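Local coordinates for protein glycoside hydrolase, family 11\:clostridium cellulosome enzyme, dockerin type i\:polysaccharide (Clostridium thermocellum, PDB 2C71) that removes acetyl groups from acetylated xylan as a metal-dependent carbohydrate esterase of family 4, probably in plant cell-wall breakdown, at residues T10-P15 with F100-N105; A88-Q91 with G95-P98. One frame throughout, in Å; residues are numbered along the deposited sequence. Where two conformers were deposited one is given.

Contact 1. Residues T10-P15 with F100-N105; sequences TFDDGP and FFRPPN. With MG (magnesium ion), chain B.
Arg102 reaches across to Thr10 and Asp12 and supplies the donor of all three direct hydrogen bonds between residues 10-15 and 100-105. Its guanidinium grips Thr10 end-on: NH1 and NH2 each donate to Thr10 OG1 at 3.0 Å, and the oxygen lies only 9° out of the guanidinium plane. NH1 also makes a salt bridge to Asp12 OD1 at 2.8 Å. That bond is less regular, because NH1 comes from above the carboxylate plane and the two planar groups are turned 52° apart. With CG anti to the backbone N (chi1 178°), the arginine chain extends toward strand 6-12, and a bend at chi3 turns its end across Asp12 to Thr10.

Further out, Thr10 OG1 also bonds to Ile152 O on the adjoining strand, while Arg102 O is hydrogen-bonded to His64 ND1, on the imidazole whose NE2 binds the magnesium. Asp12 OD2 takes a hydrogen bond from water 1 (3.0 Å), itself a magnesium ligand, which makes Asp12 a second-shell residue that orients a metal-bound water, with Arg102 holding its carboxylate. Asp13 OD1 binds magnesium at 2.1 Å; His64 and four waters complete six ligands, and Asn105 N donates to water 3. The Asp12-Asp13 pair, with the second aspartate on the metal, is characteristic of the NodB-homology active site of family 4 carbohydrate esterases, where the first is probably the catalytic base.

Contact 2. Residues A88-Q91 with G95-P98; sequences AVIQ and GTTP
Gln91, in the last turn of helix 76-94, and Gly95, just beyond it, form a glycine-terminated C-cap. Gly95 N donates to Gln91 O at 3.0 Å, keeping the i to i+4 spacing of the helix, although the N-H...O angle is 138° and the donor stands 44° out of the carbonyl plane. Gly95 is the first residue to leave helical torsions, and its positive phi (76°) turns the chain so that residues 96-98 run back past the last turns. Thr96 O lies beside Gln91, whose CA makes a CA-H...O contact with it at 3.2 Å.

Among the side chains, Ile90 points toward the returning loop and touches it with two branches. CG2, placed anti to the backbone N, meets Thr96 at its carbonyl oxygen and hydroxyl. The longer branch extends past it toward Pro98. The Gln91 chain bends at chi2, bringing its amide end beside the Gly95-Thr96 backbone on the solvent side, whereas Ile90 and Pro98 are buried. The bond at Gly95 and an apolar contact three residues later bracket the loop; in the latter, Ile90 CD1 lies 3.7 Å from Pro98 CG on the proline ring.

In the fold
Contact 2 is nested inside the chain loop that contact 1 closes. Helix 76-94 ends at the glycine turn, residues 95-98 lead on toward strand 100-101, and Arg102 follows immediately after that strand. The contacts do not touch otherwise, and their centres lie about 15 Å apart. Contact 1 is deep, its centre about 5 Å from the chain centre, and includes magnesium ligand Asp13; contact 2 is peripheral, its centre about 15 Å from that of the chain, with the Ile90 side chain about 14 Å from the metal. One therefore belongs to the active site, while the other marks the helix-to-strand turn just upstream of the arginine of contact 1.

Contact 1. Residues T10-P15 with F100-N105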
loop_
_atom_site.group_PDB
_atom_site.type_symbol
_atom_site.label_atom_id
_atom_site.label_comp_id
_atom_site.label_asym_id
_atom_site.label_seq_id
_atom_site.Cartn_x
_atom_site.Cartn_y
_atom_site.Cartn_z
ATOM N N THR A 10 3.458 -0.246 -3.501
ATOM C CA THR A 10 2.611 -0.111 -2.333
ATOM C C THR A 10 2.953 -1.203 -1.309
ATOM O O THR A 10 3.420 -2.288 -1.681
ATOM C CB THR A 10 1.110 -0.146 -2.683
ATOM O OG1 THR A 10 0.698 -1.465 -2.975
ATOM C CG2 THR A 10 0.750 0.803 -3.837
ATOM N N PHE A 11 2.761 -0.869 -0.027
ATOM C CA PHE A 11 3.215 -1.723 1.068
ATOM C C PHE A 11 2.125 -1.848 2.112
ATOM O O PHE A 11 1.669 -0.853 2.659
ATOM C CB PHE A 11 4.443 -1.118 1.735
ATOM C CG PHE A 11 5.630 -1.028 0.827
ATOM C CD1 PHE A 11 6.454 -2.139 0.643
ATOM C CD2 PHE A 11 5.940 0.147 0.139
ATOM C CE1 PHE A 11 7.530 -2.089 -0.244
ATOM C CE2 PHE A 11 7.012 0.189 -0.731
ATOM C CZ PHE A 11 7.778 -0.923 -0.916
ATOM N N ASP A 12 1.727 -3.082 2.410
ATOM C CA ASP A 12 0.703 -3.340 3.419
ATOM C C ASP A 12 1.301 -3.624 4.798
ATOM O O ASP A 12 2.460 -4.029 4.910
ATOM C CB ASP A 12 -0.192 -4.504 2.988
ATOM C CG ASP A 12 -1.181 -4.110 1.909
ATOM O OD1 ASP A 12 -1.292 -2.901 1.614
ATOM O OD2 ASP A 12 -1.846 -5.011 1.354
ATOM N N ASP A 13 0.443 -3.585 5.812
ATOM C CA ASP A 13 0.466 -4.326 7.089
ATOM C C ASP A 13 1.211 -3.628 8.225
ATOM O O ASP A 13 1.210 -4.129 9.362
ATOM C CB ASP A 13 0.974 -5.776 7.005
ATOM C CG ASP A 13 -0.047 -6.771 6.423
ATOM O OD1 ASP A 13 -1.112 -6.369 5.889
ATOM O OD2 ASP A 13 0.259 -7.994 6.510
ATOM N N GLY A 14 1.823 -2.473 7.933
ATOM C CA GLY A 14 2.508 -1.692 8.936
ATOM C C GLY A 14 1.635 -0.592 9.528
ATOM O O GLY A 14 0.419 -0.595 9.362
ATOM N N PRO A 15 2.244 0.339 10.291
ATOM C CA PRO A 15 3.686 0.534 10.431
ATOM C C PRO A 15 4.324 -0.310 11.508
ATOM O O PRO A 15 3.698 -0.615 12.531
ATOM C CB PRO A 15 3.740 2.025 10.881
ATOM C CG PRO A 15 2.475 2.204 11.670
ATOM C CD PRO A 15 1.453 1.456 10.885
ATOM N N PHE A 100 -7.570 6.030 -0.417
ATOM C CA PHE A 100 -7.515 4.655 -0.912
ATOM C C PHE A 100 -7.634 3.654 0.234
ATOM O O PHE A 100 -7.148 3.914 1.339
ATOM C CB PHE A 100 -6.204 4.429 -1.654
ATOM C CG PHE A 100 -6.058 5.277 -2.898
ATOM C CD1 PHE A 100 -6.647 4.885 -4.064
ATOM C CD2 PHE A 100 -5.366 6.455 -2.885
ATOM C CE1 PHE A 100 -6.552 5.681 -5.211
ATOM C CE2 PHE A 100 -5.249 7.248 -4.016
ATOM C CZ PHE A 100 -5.847 6.874 -5.177
ATOM N N PHE A 101 -8.272 2.543 -0.090
ATOM C CA PHE A 101 -8.494 1.406 0.828
ATOM C C PHE A 101 -8.009 0.139 0.155
ATOM O O PHE A 101 -8.340 -0.103 -1.008
ATOM C CB PHE A 101 -10.001 1.285 1.107
ATOM C CG PHE A 101 -10.424 0.056 1.887
ATOM C CD1 PHE A 101 -9.924 -0.188 3.157
ATOM C CD2 PHE A 101 -11.335 -0.821 1.353
ATOM C CE1 PHE A 101 -10.361 -1.328 3.876
ATOM C CE2 PHE A 101 -11.770 -1.925 2.085
ATOM C CZ PHE A 101 -11.294 -2.150 3.341
ATOM N N ARG A 102 -7.284 -0.701 0.882
ATOM C CA ARG A 102 -6.949 -2.027 0.427
ATOM C C ARG A 102 -7.633 -3.021 1.327
ATOM O O ARG A 102 -7.320 -3.101 2.536
ATOM C CB ARG A 102 -5.462 -2.329 0.476
ATOM C CG ARG A 102 -5.200 -3.768 0.015
ATOM C CD ARG A 102 -3.840 -3.993 -0.474
ATOM N NE ARG A 102 -3.539 -3.271 -1.692
ATOM C CZ ARG A 102 -2.381 -2.678 -1.995
ATOM N NH1 ARG A 102 -1.372 -2.641 -1.132
ATOM N NH2 ARG A 102 -2.245 -2.056 -3.154
ATOM N N PRO A 103 -8.604 -3.787 0.817
ATOM C CA PRO A 103 -9.327 -4.735 1.676
ATOM C C PRO A 103 -8.368 -5.759 2.258
ATOM O O PRO A 103 -7.524 -6.334 1.540
ATOM C CB PRO A 103 -10.350 -5.408 0.739
ATOM C CG PRO A 103 -10.425 -4.561 -0.406
ATOM C CD PRO A 103 -9.134 -3.766 -0.544
ATOM N N PRO A 104 -8.522 -6.062 3.556
ATOM C CA PRO A 104 -7.791 -7.212 4.145
ATOM C C PRO A 104 -8.029 -8.443 3.310
ATOM O O PRO A 104 -9.176 -8.797 2.964
ATOM C CB PRO A 104 -8.388 -7.311 5.548
ATOM C CG PRO A 104 -8.735 -5.882 5.865
ATOM C CD PRO A 104 -9.309 -5.351 4.564
ATOM N N ASN A 105 -6.950 -9.155 3.000
ATOM C CA ASN A 105 -6.984 -10.379 2.206
ATOM C C ASN A 105 -7.523 -10.185 0.790
ATOM O O ASN A 105 -7.788 -11.175 0.111
ATOM C CB ASN A 105 -7.795 -11.487 2.881
ATOM C CG ASN A 105 -7.331 -11.824 4.274
ATOM O OD1 ASN A 105 -8.117 -12.278 5.112
ATOM N ND2 ASN A 105 -6.088 -11.605 4.564
HETATM MG MG MG B . -2.666 -7.347 4.856
HETATM O O HOH W 1 -1.662 -7.409 3.078
HETATM O O HOH W 2 -1.801 -9.176 5.342
HETATM O O HOH W 3 -4.186 -8.349 3.638
HETATM O O HOH W 4 -3.901 -7.618 6.461
#

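Contact 2. Residues A88-Q91 with G95-P98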
loop_
_atom_site.group_PDB
_atom_site.type_symbol
_atom_site.label_atom_id
_atom_site.label_comp_id
_atom_site.label_asym_id
_atom_site.label_seq_id
_atom_site.Cartn_x
_atom_site.Cartn_y
_atom_site.Cartn_z
ATOM N N ALA A 88 -8.895 8.103 11.644
ATOM C CA ALA A 88 -8.678 9.070 12.709
ATOM C C ALA A 88 -7.256 9.058 13.234
ATOM O O ALA A 88 -6.659 10.114 13.500
ATOM C CB ALA A 88 -9.658 8.857 13.842
ATOM N N VAL A 89 -6.662 7.864 13.411
ATOM C CA VAL A 89 -5.284 7.811 13.902
ATOM C C VAL A 89 -4.318 8.275 12.845
ATOM O O VAL A 89 -3.317 8.925 13.173
ATOM C CB VAL A 89 -4.923 6.448 14.515
ATOM C CG1 VAL A 89 -5.647 6.173 15.812
ATOM C CG2 VAL A 89 -5.081 5.296 13.533
ATOM N N ILE A 90 -4.600 7.975 11.577
ATOM C CA ILE A 90 -3.746 8.495 10.509
ATOM C C ILE A 90 -3.776 10.030 10.499
ATOM O O ILE A 90 -2.742 10.698 10.432
ATOM C CB ILE A 90 -4.141 7.936 9.144
ATOM C CG1 ILE A 90 -3.911 6.428 9.094
ATOM C CG2 ILE A 90 -3.381 8.674 8.014
ATOM C CD1 ILE A 90 -4.604 5.734 7.960
ATOM N N GLN A 91 -4.946 10.601 10.587
ATOM C CA GLN A 91 -5.060 12.079 10.605
ATOM C C GLN A 91 -4.272 12.674 11.764
ATOM O O GLN A 91 -3.600 13.699 11.642
ATOM C CB GLN A 91 -6.526 12.490 10.647
ATOM C CG GLN A 91 -6.748 13.978 10.703
ATOM C CD GLN A 91 -6.263 14.786 9.531
ATOM O OE1 GLN A 91 -6.515 14.479 8.346
ATOM N NE2 GLN A 91 -5.539 15.857 9.863
ATOM N N GLY A 95 -1.429 14.010 9.612
ATOM C CA GLY A 95 -2.048 15.236 9.141
ATOM C C GLY A 95 -2.762 15.087 7.810
ATOM O O GLY A 95 -3.134 16.080 7.186
ATOM N N THR A 96 -2.967 13.845 7.373
ATOM C CA THR A 96 -3.671 13.567 6.127
ATOM C C THR A 96 -4.871 12.668 6.357
ATOM O O THR A 96 -5.065 12.121 7.449
ATOM C CB THR A 96 -2.754 12.918 5.080
ATOM O OG1 THR A 96 -2.267 11.672 5.591
ATOM C CG2 THR A 96 -1.576 13.825 4.758
ATOM N N THR A 97 -5.685 12.498 5.320
ATOM C CA THR A 97 -6.823 11.586 5.388
ATOM C C THR A 97 -6.968 10.766 4.109
ATOM O O THR A 97 -6.921 11.310 3.006
ATOM C CB THR A 97 -8.137 12.344 5.652
ATOM O OG1 THR A 97 -9.238 11.428 5.608
ATOM C CG2 THR A 97 -8.346 13.430 4.607
ATOM N N PRO A 98 -7.144 9.456 4.263
ATOM C CA PRO A 98 -6.789 8.507 3.196
ATOM C C PRO A 98 -7.728 8.654 1.992
ATOM O O PRO A 98 -8.883 9.018 2.206
ATOM C CB PRO A 98 -6.963 7.157 3.881
ATOM C CG PRO A 98 -6.539 7.433 5.299
ATOM C CD PRO A 98 -6.879 8.888 5.596
#